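Local coordinates for IclR transcriptional regulator (Thermotoga maritima, PDB 1MKM), which probably binds DNA through a winged helix-turn-helix domain and acts as a transcriptional regulator, with a zinc ion held in its C-terminal domain, at residues B[105-110]-B[152-157]; B[196-201]-B[222-227]; B[215-220]-B[234-239]. All blocks are in the same frame, centred on the assembly; numbering follows the deposited sequence.

Contact 1: residues B[105-110]-B[152-157]; sequences DGFEGV and KEYLKI
The side chains of Phe107, at the tip of a turn, and Tyr154, on helix 148-157, run past each other in opposite directions. The ring centroids lie 5.2 Å apart and the planes are inclined at 53°, an oblique pairing. The closest ring carbons, Phe107 CD2 and Tyr154 CD1, approach to 3.3 Å, a tight fit. Tyr154 CB adds a CH-pi contact over one face of the Phe107 ring, 4.3 Å from its centroid. With CG of Tyr154 anti to the backbone N (chi1 178°), the tyrosine ring runs back beside the base of Phe107, where Phe107 O meets its edge in plane, 3.6 Å from CE1.

Aliphatic and polar neighbours frame the far end of the phenylalanine. CD1 of Ile157, one helical turn on from Glu153, reaches Phe107 CE2 at 3.7 Å. The Glu153 side chain crosses that of Phe107 at about a right angle, its extended chain bringing OE1 beside CZ; that approach is unusually short, so its exact closeness is doubtful.

Water links the two segments on the tyrosine side. It sits 2.6 Å from Tyr154 OH and donates a weak bond to Phe107 O. Tyr154 also packs on Leu133 and Tyr134, while Phe107 touches Val158 just past the helical segment.

Within the turn, Asp105 N bonds to Glu108 O at 2.9 Å, and a weak return bond runs from Glu108 N to Asp105 O. Gly106, with positive phi, and Phe107 occupy the two central positions of the turn. This is a two-residue beta-hairpin connecting strands 98-105 and 108-115 of the GAF-like domain, its tip resting on a helix.

Contact 2: residues B[196-201]-B[222-227]; sequences GIMCVG and RKFTEE
Strand 197-205 belongs to the antiparallel sheet of the GAF-like C-terminal domain and carries part of its zinc site; on the face turned from that site it is covered by Phe224, from the turn leading into helix 226-246. Cys199 is a zinc-binding residue, as is Asp189 on the neighbouring strand; the side chain of Cys199 lies about 3 Å from a bound zinc ion. Side chains alternate along the strand: Cys199 points away from Phe224, whereas Met198 and Val200 point toward it.

The Phe224 ring lies over the backbone between Met198 and Cys199. One face receives the peptide, with Met198 C 3.9 Å above the plane and Cys199 N at a similar height, both offset toward the rim. Met198 O comes over the same face to 3.2 Å from Phe224 CZ. Met198 CB makes a CH-pi contact 4.1 Å from the ring centroid, 23° off the normal. Val200 takes the edge instead: its CG2 lies in the ring plane, 3.9 Å from Phe224 CD2. Tyr232 adds an edge-to-face ring contact from helix 226-246.

Phe224 is the centre of an inverse gamma turn, closed by a weak bond from Thr225 N to Lys223 O. Next to it, Thr225 is the N-cap of the helix, its OG1 bonded to Lys228 N. Met198 and Phe224 side chains slide past each other in opposite directions; a bend at the methionine's last torsion (chi3 55°) brings CE round to Phe224 CB, at a tight 3.4 Å.

Contact 3: residues B[215-220]-B[234-239]; sequences VSISGV and DVLKEK
Leu236 reaches from helix 226-246 onto strand 211-220, its two methyls dividing the work. CD1 meets Ile217 CG1 at 3.9 Å, while CD2 rests against the strand backbone, 4.0 Å from Ser216 CA and equally far from Val215 O. The branch point CG takes the third contact, lying 4.0 Å from Val215 CG2. The side chains of Val215 and Ile217 run past that of Leu236 in opposite directions. Because the touching groups are apolar, the side-chain contact is van der Waals.

CG1 of Val215 stands anti to the carbonyl carbon (chi1 -62°), which leaves CG2 in the crowded position between backbone N and carbonyl carbon, facing Leu236. The leucine's own chi1, -138°, lies away from a staggered value, and the exact placement of its methyls is therefore less certain.

Farther out, the neighbouring strand 197-205 adds Val200 and Val202 to the surface under Leu236. Ile91 of helix 79-93 packs on both Ile217 and Val235. Lys239 is salt-bridged to Asp90 of helix 79-93, and Glu238 to Arg94 in the loop just after it.

Strand alternation gives the other face a different task: Ser216 points away from the helix, and its side chain comes about 4 Å from a bound zinc ion. The axes of strand segment 215-220 and helix segment 234-239 pass 8.8 Å apart, their directions at 155°, nearly antiparallel. Such a helix, folded back over the strand that precedes it and covering one face of an antiparallel sheet, is characteristic of a GAF-like alpha/beta domain.

How the contacts relate
All three contacts attach helical or turn elements to the same antiparallel sheet, but at different depths. Contacts 2 and 3 are buried neighbours, with centres about 10 Å apart: both use helix 226-246, one at its start and one farther along, and their adjacent strands are joined by probable backbone hydrogen bonds such as Val200 O to Ile217 N (2.9 Å). Contact 1 is only partly buried, and its centre lies about 25 Å from that of contact 2 and 23 Å from that of contact 3. Contact 1 pairs aromatic rings beside a water and a carboxylate; contact 2 lays one ring over a peptide; contact 3 joins aliphatic side chains, with one leucine methyl on the strand backbone.

Contact 1: residues B[105-110]-B[152-157]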
ATOM      1  N   ASP B 105     -13.370 -27.260  24.147  1.00 54.00           N
ATOM      2  CA  ASP B 105     -14.368 -26.620  25.012  1.00 64.67           C
ATOM      3  C   ASP B 105     -15.697 -27.372  24.938  1.00 61.04           C
ATOM      4  O   ASP B 105     -16.599 -27.006  24.175  1.00 52.49           O
ATOM      5  CB  ASP B 105     -14.577 -25.162  24.602  1.00 66.97           C
ATOM      6  CG  ASP B 105     -15.364 -24.380  25.632  1.00 71.12           C
ATOM      7  OD1 ASP B 105     -14.911 -24.314  26.795  1.00 77.21           O
ATOM      8  OD2 ASP B 105     -16.429 -23.833  25.282  1.00 76.76           O
ATOM      9  N   GLY B 106     -15.803 -28.420  25.749  1.00 67.15           N
ATOM     10  CA  GLY B 106     -16.995 -29.243  25.752  1.00 66.31           C
ATOM     11  C   GLY B 106     -16.962 -30.201  24.572  1.00 64.22           C
ATOM     12  O   GLY B 106     -16.005 -30.961  24.399  1.00 66.17           O
ATOM     13  N   PHE B 107     -18.009 -30.144  23.757  1.00 62.43           N
ATOM     14  CA  PHE B 107     -18.165 -30.985  22.577  1.00 62.73           C
ATOM     15  C   PHE B 107     -17.894 -30.163  21.318  1.00 68.37           C
ATOM     16  O   PHE B 107     -18.321 -30.514  20.208  1.00 65.44           O
ATOM     17  CB  PHE B 107     -19.586 -31.560  22.537  1.00 75.37           C
ATOM     18  CG  PHE B 107     -19.859 -32.598  23.597  1.00 77.14           C
ATOM     19  CD1 PHE B 107     -19.074 -32.672  24.748  1.00 73.97           C
ATOM     20  CD2 PHE B 107     -20.916 -33.494  23.450  1.00 80.01           C
ATOM     21  CE1 PHE B 107     -19.338 -33.619  25.735  1.00 84.50           C
ATOM     22  CE2 PHE B 107     -21.189 -34.445  24.434  1.00 84.26           C
ATOM     23  CZ  PHE B 107     -20.397 -34.508  25.576  1.00 78.70           C
ATOM     24  N   GLU B 108     -17.193 -29.048  21.515  1.00 68.90           N
ATOM     25  CA  GLU B 108     -16.801 -28.149  20.433  1.00 62.07           C
ATOM     26  C   GLU B 108     -15.339 -27.774  20.610  1.00 59.59           C
ATOM     27  O   GLU B 108     -14.736 -28.004  21.661  1.00 53.65           O
ATOM     28  CB  GLU B 108     -17.623 -26.863  20.456  1.00 69.39           C
ATOM     29  CG  GLU B 108     -18.914 -26.920  19.680  1.00 83.62           C
ATOM     30  CD  GLU B 108     -19.574 -25.564  19.592  1.00 85.60           C
ATOM     31  OE1 GLU B 108     -19.793 -24.947  20.656  1.00 92.01           O
ATOM     32  OE2 GLU B 108     -19.872 -25.113  18.466  1.00 86.48           O
ATOM     33  N   GLY B 109     -14.778 -27.194  19.559  1.00 66.76           N
ATOM     34  CA  GLY B 109     -13.407 -26.737  19.598  1.00 59.39           C
ATOM     35  C   GLY B 109     -13.387 -25.275  19.181  1.00 55.24           C
ATOM     36  O   GLY B 109     -14.308 -24.792  18.516  1.00 43.08           O
ATOM     37  N   VAL B 110     -12.345 -24.562  19.588  1.00 54.42           N
ATOM     38  CA  VAL B 110     -12.213 -23.158  19.223  1.00 58.49           C
ATOM     39  C   VAL B 110     -10.808 -22.862  18.705  1.00 48.00           C
ATOM     40  O   VAL B 110      -9.810 -23.286  19.286  1.00 56.82           O
ATOM     41  CB  VAL B 110     -12.457 -22.195  20.415  1.00 43.01           C
ATOM     42  CG1 VAL B 110     -12.535 -20.786  19.881  1.00 40.11           C
ATOM     43  CG2 VAL B 110     -13.710 -22.559  21.173  1.00 51.09           C
ATOM     44  N   LYS B 152     -18.592 -41.657  25.006  1.00 96.76           N
ATOM     45  CA  LYS B 152     -19.872 -42.320  24.811  1.00103.64           C
ATOM     46  C   LYS B 152     -21.029 -41.327  24.751  1.00105.91           C
ATOM     47  O   LYS B 152     -21.946 -41.473  23.932  1.00102.36           O
ATOM     48  CB  LYS B 152     -20.087 -43.340  25.937  1.00104.31           C
ATOM     49  CG  LYS B 152     -19.001 -44.419  25.975  1.00104.40           C
ATOM     50  CD  LYS B 152     -19.149 -45.369  27.157  1.00100.69           C
ATOM     51  CE  LYS B 152     -18.047 -46.426  27.143  1.00 91.70           C
ATOM     52  NZ  LYS B 152     -18.135 -47.336  28.316  1.00 79.85           N
ATOM     53  N   GLU B 153     -20.978 -40.307  25.606  1.00103.56           N
ATOM     54  CA  GLU B 153     -22.036 -39.312  25.621  1.00 99.26           C
ATOM     55  C   GLU B 153     -21.996 -38.429  24.384  1.00 99.54           C
ATOM     56  O   GLU B 153     -23.045 -38.054  23.856  1.00 96.81           O
ATOM     57  CB  GLU B 153     -21.944 -38.421  26.854  1.00 99.50           C
ATOM     58  CG  GLU B 153     -23.142 -37.492  26.952  1.00102.70           C
ATOM     59  CD  GLU B 153     -22.959 -36.383  27.958  1.00103.64           C
ATOM     60  OE1 GLU B 153     -22.199 -35.434  27.667  1.00 97.27           O
ATOM     61  OE2 GLU B 153     -23.577 -36.465  29.038  1.00104.57           O
ATOM     62  N   TYR B 154     -20.792 -38.085  23.931  1.00 92.78           N
ATOM     63  CA  TYR B 154     -20.659 -37.237  22.747  1.00 89.82           C
ATOM     64  C   TYR B 154     -21.412 -37.854  21.577  1.00 88.33           C
ATOM     65  O   TYR B 154     -22.312 -37.234  21.007  1.00 74.94           O
ATOM     66  CB  TYR B 154     -19.184 -37.066  22.351  1.00 96.35           C
ATOM     67  CG  TYR B 154     -18.972 -36.237  21.089  1.00 98.15           C
ATOM     68  CD1 TYR B 154     -18.895 -34.846  21.147  1.00 97.97           C
ATOM     69  CD2 TYR B 154     -18.882 -36.846  19.836  1.00 98.04           C
ATOM     70  CE1 TYR B 154     -18.732 -34.080  19.987  1.00 93.77           C
ATOM     71  CE2 TYR B 154     -18.726 -36.088  18.670  1.00102.47           C
ATOM     72  CZ  TYR B 154     -18.651 -34.704  18.755  1.00 97.05           C
ATOM     73  OH  TYR B 154     -18.507 -33.950  17.612  1.00 91.37           O
ATOM     74  N   LEU B 155     -21.021 -39.077  21.216  1.00 95.53           N
ATOM     75  CA  LEU B 155     -21.637 -39.795  20.106  1.00 96.11           C
ATOM     76  C   LEU B 155     -23.134 -39.853  20.337  1.00 96.68           C
ATOM     77  O   LEU B 155     -23.927 -39.869  19.396  1.00 94.77           O
ATOM     78  CB  LEU B 155     -21.074 -41.216  20.007  1.00 99.04           C
ATOM     79  CG  LEU B 155     -19.569 -41.371  19.768  1.00101.61           C
ATOM     80  CD1 LEU B 155     -18.793 -40.840  20.961  1.00100.22           C
ATOM     81  CD2 LEU B 155     -19.242 -42.838  19.548  1.00102.90           C
ATOM     82  N   LYS B 156     -23.504 -39.874  21.611  1.00 99.49           N
ATOM     83  CA  LYS B 156     -24.896 -39.926  22.012  1.00101.06           C
ATOM     84  C   LYS B 156     -25.632 -38.605  21.774  1.00105.18           C
ATOM     85  O   LYS B 156     -26.783 -38.604  21.341  1.00112.42           O
ATOM     86  CB  LYS B 156     -24.983 -40.312  23.490  1.00 95.06           C
ATOM     87  CG  LYS B 156     -24.824 -41.810  23.774  1.00 88.44           C
ATOM     88  CD  LYS B 156     -24.668 -42.098  25.274  1.00 77.32           C
ATOM     89  CE  LYS B 156     -25.480 -41.144  26.158  1.00 78.71           C
ATOM     90  NZ  LYS B 156     -26.952 -41.189  25.926  1.00 72.86           N
ATOM     91  N   ILE B 157     -24.965 -37.485  22.045  1.00106.23           N
ATOM     92  CA  ILE B 157     -25.580 -36.164  21.880  1.00106.61           C
ATOM     93  C   ILE B 157     -25.386 -35.527  20.500  1.00106.66           C
ATOM     94  O   ILE B 157     -26.323 -35.437  19.700  1.00110.07           O
ATOM     95  CB  ILE B 157     -25.046 -35.162  22.947  1.00107.09           C
ATOM     96  CG1 ILE B 157     -25.285 -35.717  24.357  1.00108.03           C
ATOM     97  CG2 ILE B 157     -25.732 -33.806  22.784  1.00 98.31           C
ATOM     98  CD1 ILE B 157     -24.762 -34.829  25.476  1.00106.54           C
TER
HETATM   99  O   HOH W   1     -19.104 -31.489  17.082  1.00 56.06           O

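Contact 2: residues B[196-201]-B[222-227]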
ATOM      1  N   GLY B 196     -11.570 -30.171  -0.660  1.00 68.80           N
ATOM      2  CA  GLY B 196     -10.414 -29.509  -1.227  1.00 66.07           C
ATOM      3  C   GLY B 196      -9.307 -29.447  -0.194  1.00 64.93           C
ATOM      4  O   GLY B 196      -8.129 -29.348  -0.551  1.00 67.39           O
ATOM      5  N   ILE B 197      -9.691 -29.534   1.082  1.00 59.42           N
ATOM      6  CA  ILE B 197      -8.762 -29.473   2.215  1.00 53.21           C
ATOM      7  C   ILE B 197      -8.631 -30.790   2.999  1.00 61.06           C
ATOM      8  O   ILE B 197      -9.628 -31.454   3.291  1.00 65.40           O
ATOM      9  CB  ILE B 197      -9.195 -28.352   3.241  1.00 45.67           C
ATOM     10  CG1 ILE B 197      -8.533 -26.997   2.923  1.00 52.80           C
ATOM     11  CG2 ILE B 197      -8.782 -28.742   4.641  1.00 41.85           C
ATOM     12  CD1 ILE B 197      -8.811 -26.456   1.573  1.00 58.90           C
ATOM     13  N   MET B 198      -7.397 -31.148   3.353  1.00 50.16           N
ATOM     14  CA  MET B 198      -7.122 -32.337   4.157  1.00 50.05           C
ATOM     15  C   MET B 198      -6.236 -31.868   5.305  1.00 44.58           C
ATOM     16  O   MET B 198      -5.564 -30.853   5.181  1.00 49.89           O
ATOM     17  CB  MET B 198      -6.393 -33.408   3.338  1.00 57.35           C
ATOM     18  CG  MET B 198      -7.280 -34.131   2.340  1.00 59.36           C
ATOM     19  SD  MET B 198      -6.373 -35.275   1.283  1.00 65.80           S
ATOM     20  CE  MET B 198      -5.565 -36.301   2.506  1.00 47.94           C
ATOM     21  N   CYS B 199      -6.223 -32.597   6.414  1.00 54.40           N
ATOM     22  CA  CYS B 199      -5.416 -32.193   7.560  1.00 52.17           C
ATOM     23  C   CYS B 199      -4.813 -33.391   8.280  1.00 59.56           C
ATOM     24  O   CYS B 199      -5.165 -34.533   8.010  1.00 61.59           O
ATOM     25  CB  CYS B 199      -6.285 -31.424   8.562  1.00 50.08           C
ATOM     26  SG  CYS B 199      -7.456 -30.255   7.826  1.00 58.22           S
ATOM     27  N   VAL B 200      -3.895 -33.115   9.195  1.00 56.25           N
ATOM     28  CA  VAL B 200      -3.282 -34.145  10.010  1.00 57.99           C
ATOM     29  C   VAL B 200      -3.232 -33.534  11.405  1.00 55.21           C
ATOM     30  O   VAL B 200      -2.785 -32.400  11.566  1.00 51.10           O
ATOM     31  CB  VAL B 200      -1.848 -34.498   9.537  1.00 53.43           C
ATOM     32  CG1 VAL B 200      -1.174 -35.380  10.567  1.00 44.80           C
ATOM     33  CG2 VAL B 200      -1.902 -35.220   8.202  1.00 45.97           C
ATOM     34  N   GLY B 201      -3.705 -34.267  12.409  1.00 62.54           N
ATOM     35  CA  GLY B 201      -3.716 -33.721  13.749  1.00 56.01           C
ATOM     36  C   GLY B 201      -3.279 -34.659  14.853  1.00 73.65           C
ATOM     37  O   GLY B 201      -3.394 -35.878  14.735  1.00 68.69           O
ATOM     38  N   ARG B 222      -4.227 -32.222  -2.550  1.00 60.56           N
ATOM     39  CA  ARG B 222      -3.115 -32.672  -3.385  1.00 60.47           C
ATOM     40  C   ARG B 222      -1.835 -33.000  -2.616  1.00 63.86           C
ATOM     41  O   ARG B 222      -1.207 -34.027  -2.854  1.00 66.25           O
ATOM     42  CB  ARG B 222      -2.778 -31.620  -4.449  1.00 56.29           C
ATOM     43  CG  ARG B 222      -3.926 -31.211  -5.342  1.00 58.32           C
ATOM     44  CD  ARG B 222      -3.400 -30.439  -6.544  1.00 67.53           C
ATOM     45  NE  ARG B 222      -4.453 -29.735  -7.269  1.00 69.35           N
ATOM     46  CZ  ARG B 222      -4.254 -29.058  -8.397  1.00 87.78           C
ATOM     47  NH1 ARG B 222      -3.040 -28.998  -8.930  1.00 86.16           N
ATOM     48  NH2 ARG B 222      -5.263 -28.426  -8.987  1.00 91.95           N
ATOM     49  N   LYS B 223      -1.453 -32.126  -1.692  1.00 59.42           N
ATOM     50  CA  LYS B 223      -0.228 -32.310  -0.924  1.00 57.07           C
ATOM     51  C   LYS B 223      -0.142 -33.514   0.020  1.00 64.34           C
ATOM     52  O   LYS B 223       0.928 -34.105   0.184  1.00 69.96           O
ATOM     53  CB  LYS B 223       0.070 -31.034  -0.129  1.00 61.83           C
ATOM     54  CG  LYS B 223       0.518 -29.835  -0.972  1.00 56.62           C
ATOM     55  CD  LYS B 223       0.747 -28.611  -0.090  1.00 52.17           C
ATOM     56  CE  LYS B 223       1.050 -27.370  -0.922  1.00 56.93           C
ATOM     57  NZ  LYS B 223       1.187 -26.144  -0.076  1.00 55.78           N
ATOM     58  N   PHE B 224      -1.259 -33.886   0.634  1.00 66.74           N
ATOM     59  CA  PHE B 224      -1.250 -34.982   1.593  1.00 63.40           C
ATOM     60  C   PHE B 224      -1.122 -36.393   1.018  1.00 73.19           C
ATOM     61  O   PHE B 224      -2.116 -37.099   0.820  1.00 66.24           O
ATOM     62  CB  PHE B 224      -2.481 -34.866   2.503  1.00 63.20           C
ATOM     63  CG  PHE B 224      -2.502 -33.595   3.324  1.00 63.42           C
ATOM     64  CD1 PHE B 224      -2.701 -32.352   2.710  1.00 65.76           C
ATOM     65  CD2 PHE B 224      -2.251 -33.629   4.697  1.00 64.80           C
ATOM     66  CE1 PHE B 224      -2.640 -31.173   3.448  1.00 44.06           C
ATOM     67  CE2 PHE B 224      -2.190 -32.455   5.437  1.00 55.00           C
ATOM     68  CZ  PHE B 224      -2.383 -31.226   4.811  1.00 48.07           C
ATOM     69  N   THR B 225       0.124 -36.787   0.749  1.00 76.48           N
ATOM     70  CA  THR B 225       0.437 -38.114   0.225  1.00 70.25           C
ATOM     71  C   THR B 225       0.788 -38.983   1.425  1.00 77.69           C
ATOM     72  O   THR B 225       0.943 -38.474   2.537  1.00 84.39           O
ATOM     73  CB  THR B 225       1.662 -38.103  -0.736  1.00 54.79           C
ATOM     74  OG1 THR B 225       2.789 -37.507  -0.077  1.00 54.52           O
ATOM     75  CG2 THR B 225       1.360 -37.335  -2.020  1.00 42.31           C
ATOM     76  N   GLU B 226       0.914 -40.287   1.200  1.00 76.33           N
ATOM     77  CA  GLU B 226       1.242 -41.230   2.268  1.00 79.73           C
ATOM     78  C   GLU B 226       2.471 -40.735   3.035  1.00 77.66           C
ATOM     79  O   GLU B 226       2.472 -40.683   4.270  1.00 71.76           O
ATOM     80  CB  GLU B 226       1.550 -42.620   1.685  1.00 91.95           C
ATOM     81  CG  GLU B 226       0.575 -43.131   0.613  1.00100.37           C
ATOM     82  CD  GLU B 226      -0.780 -43.557   1.164  1.00 99.82           C
ATOM     83  OE1 GLU B 226      -0.813 -44.384   2.101  1.00102.87           O
ATOM     84  OE2 GLU B 226      -1.810 -43.073   0.648  1.00 96.23           O
ATOM     85  N   GLU B 227       3.518 -40.388   2.287  1.00 73.66           N
ATOM     86  CA  GLU B 227       4.759 -39.893   2.872  1.00 69.61           C
ATOM     87  C   GLU B 227       4.599 -38.500   3.455  1.00 62.91           C
ATOM     88  O   GLU B 227       5.137 -38.207   4.520  1.00 63.20           O
ATOM     89  CB  GLU B 227       5.886 -39.878   1.834  1.00 72.08           C
ATOM     90  CG  GLU B 227       5.435 -39.496   0.439  1.00 79.12           C
ATOM     91  CD  GLU B 227       4.889 -40.688  -0.327  1.00 84.04           C
ATOM     92  OE1 GLU B 227       5.695 -41.568  -0.700  1.00 84.15           O
ATOM     93  OE2 GLU B 227       3.660 -40.756  -0.545  1.00 72.31           O
TER

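Contact 3: residues B[215-220]-B[234-239]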
ATOM      1  N   VAL B 215      -3.684 -29.728  17.656  1.00 55.72           N
ATOM      2  CA  VAL B 215      -2.767 -29.047  16.756  1.00 52.97           C
ATOM      3  C   VAL B 215      -2.872 -29.803  15.445  1.00 52.43           C
ATOM      4  O   VAL B 215      -2.953 -31.035  15.441  1.00 50.44           O
ATOM      5  CB  VAL B 215      -1.317 -29.135  17.260  1.00 58.49           C
ATOM      6  CG1 VAL B 215      -1.200 -28.463  18.598  1.00 64.63           C
ATOM      7  CG2 VAL B 215      -0.894 -30.589  17.395  1.00 62.83           C
ATOM      8  N   SER B 216      -2.902 -29.088  14.332  1.00 43.01           N
ATOM      9  CA  SER B 216      -2.982 -29.775  13.059  1.00 50.28           C
ATOM     10  C   SER B 216      -2.360 -28.985  11.923  1.00 54.16           C
ATOM     11  O   SER B 216      -2.147 -27.772  12.031  1.00 51.51           O
ATOM     12  CB  SER B 216      -4.440 -30.128  12.730  1.00 53.07           C
ATOM     13  OG  SER B 216      -5.252 -28.984  12.594  1.00 47.98           O
ATOM     14  N   ILE B 217      -2.036 -29.688  10.844  1.00 43.73           N
ATOM     15  CA  ILE B 217      -1.459 -29.057   9.666  1.00 45.51           C
ATOM     16  C   ILE B 217      -2.576 -29.076   8.649  1.00 50.01           C
ATOM     17  O   ILE B 217      -3.257 -30.089   8.500  1.00 54.93           O
ATOM     18  CB  ILE B 217      -0.247 -29.844   9.133  1.00 46.47           C
ATOM     19  CG1 ILE B 217       0.967 -29.602  10.044  1.00 46.29           C
ATOM     20  CG2 ILE B 217       0.023 -29.465   7.700  1.00 33.54           C
ATOM     21  CD1 ILE B 217       2.191 -30.448   9.692  1.00 58.00           C
ATOM     22  N   SER B 218      -2.766 -27.972   7.938  1.00 47.57           N
ATOM     23  CA  SER B 218      -3.847 -27.913   6.978  1.00 40.42           C
ATOM     24  C   SER B 218      -3.411 -27.411   5.620  1.00 43.63           C
ATOM     25  O   SER B 218      -2.599 -26.506   5.518  1.00 51.54           O
ATOM     26  CB  SER B 218      -4.964 -27.025   7.540  1.00 35.48           C
ATOM     27  OG  SER B 218      -5.205 -27.359   8.904  1.00 38.15           O
ATOM     28  N   GLY B 219      -3.959 -28.005   4.570  1.00 43.23           N
ATOM     29  CA  GLY B 219      -3.610 -27.571   3.236  1.00 52.72           C
ATOM     30  C   GLY B 219      -4.481 -28.220   2.185  1.00 52.85           C
ATOM     31  O   GLY B 219      -5.415 -28.954   2.511  1.00 57.01           O
ATOM     32  N   VAL B 220      -4.186 -27.951   0.923  1.00 47.96           N
ATOM     33  CA  VAL B 220      -4.968 -28.548  -0.139  1.00 62.69           C
ATOM     34  C   VAL B 220      -4.711 -30.051  -0.185  1.00 60.76           C
ATOM     35  O   VAL B 220      -3.608 -30.523   0.119  1.00 64.88           O
ATOM     36  CB  VAL B 220      -4.634 -27.933  -1.507  1.00 64.77           C
ATOM     37  CG1 VAL B 220      -5.523 -28.551  -2.574  1.00 70.48           C
ATOM     38  CG2 VAL B 220      -4.845 -26.431  -1.458  1.00 59.12           C
ATOM     39  N   ASP B 234       4.618 -36.352  11.879  1.00 67.07           N
ATOM     40  CA  ASP B 234       5.901 -36.490  12.551  1.00 63.47           C
ATOM     41  C   ASP B 234       6.238 -35.208  13.308  1.00 65.09           C
ATOM     42  O   ASP B 234       6.446 -35.231  14.524  1.00 66.55           O
ATOM     43  CB  ASP B 234       7.008 -36.771  11.529  1.00 76.58           C
ATOM     44  CG  ASP B 234       7.653 -38.135  11.714  1.00 85.11           C
ATOM     45  OD1 ASP B 234       8.719 -38.366  11.104  1.00 81.43           O
ATOM     46  OD2 ASP B 234       7.097 -38.975  12.458  1.00 80.71           O
ATOM     47  N   VAL B 235       6.303 -34.092  12.580  1.00 59.32           N
ATOM     48  CA  VAL B 235       6.618 -32.802  13.186  1.00 60.94           C
ATOM     49  C   VAL B 235       5.517 -32.441  14.176  1.00 58.00           C
ATOM     50  O   VAL B 235       5.770 -31.844  15.223  1.00 57.27           O
ATOM     51  CB  VAL B 235       6.723 -31.681  12.122  1.00 69.21           C
ATOM     52  CG1 VAL B 235       7.240 -30.400  12.759  1.00 72.05           C
ATOM     53  CG2 VAL B 235       7.640 -32.116  10.998  1.00 79.88           C
ATOM     54  N   LEU B 236       4.293 -32.823  13.834  1.00 58.41           N
ATOM     55  CA  LEU B 236       3.138 -32.543  14.673  1.00 68.86           C
ATOM     56  C   LEU B 236       3.319 -33.191  16.037  1.00 67.05           C
ATOM     57  O   LEU B 236       3.312 -32.512  17.070  1.00 63.16           O
ATOM     58  CB  LEU B 236       1.876 -33.082  13.993  1.00 76.73           C
ATOM     59  CG  LEU B 236       0.607 -32.224  14.010  1.00 74.99           C
ATOM     60  CD1 LEU B 236       0.940 -30.763  13.748  1.00 64.56           C
ATOM     61  CD2 LEU B 236      -0.348 -32.753  12.957  1.00 72.16           C
ATOM     62  N   LYS B 237       3.496 -34.508  16.040  1.00 72.15           N
ATOM     63  CA  LYS B 237       3.670 -35.233  17.290  1.00 75.10           C
ATOM     64  C   LYS B 237       4.880 -34.733  18.058  1.00 64.83           C
ATOM     65  O   LYS B 237       4.876 -34.722  19.286  1.00 67.76           O
ATOM     66  CB  LYS B 237       3.807 -36.737  17.033  1.00 81.59           C
ATOM     67  CG  LYS B 237       2.742 -37.572  17.735  1.00 90.41           C
ATOM     68  CD  LYS B 237       2.681 -37.275  19.233  1.00 91.15           C
ATOM     69  CE  LYS B 237       1.575 -38.080  19.907  1.00 95.68           C
ATOM     70  NZ  LYS B 237       1.419 -37.783  21.365  1.00103.31           N
ATOM     71  N   GLU B 238       5.912 -34.309  17.337  1.00 61.50           N
ATOM     72  CA  GLU B 238       7.117 -33.807  17.985  1.00 74.48           C
ATOM     73  C   GLU B 238       6.817 -32.577  18.842  1.00 76.88           C
ATOM     74  O   GLU B 238       7.247 -32.498  19.997  1.00 77.89           O
ATOM     75  CB  GLU B 238       8.183 -33.444  16.949  1.00 75.85           C
ATOM     76  CG  GLU B 238       9.471 -32.909  17.570  1.00 79.91           C
ATOM     77  CD  GLU B 238      10.414 -32.288  16.550  1.00 76.83           C
ATOM     78  OE1 GLU B 238      10.678 -32.929  15.512  1.00 80.57           O
ATOM     79  OE2 GLU B 238      10.899 -31.161  16.791  1.00 78.03           O
ATOM     80  N   LYS B 239       6.093 -31.615  18.268  1.00 69.26           N
ATOM     81  CA  LYS B 239       5.741 -30.400  18.986  1.00 57.86           C
ATOM     82  C   LYS B 239       4.688 -30.753  20.019  1.00 58.09           C
ATOM     83  O   LYS B 239       4.716 -30.255  21.140  1.00 52.51           O
ATOM     84  CB  LYS B 239       5.195 -29.334  18.023  1.00 57.38           C
ATOM     85  CG  LYS B 239       6.197 -28.849  16.977  1.00 50.15           C
ATOM     86  CD  LYS B 239       7.393 -28.160  17.631  1.00 58.56           C
ATOM     87  CE  LYS B 239       8.370 -27.605  16.592  1.00 57.54           C
ATOM     88  NZ  LYS B 239       9.529 -26.915  17.225  1.00 51.29           N
TER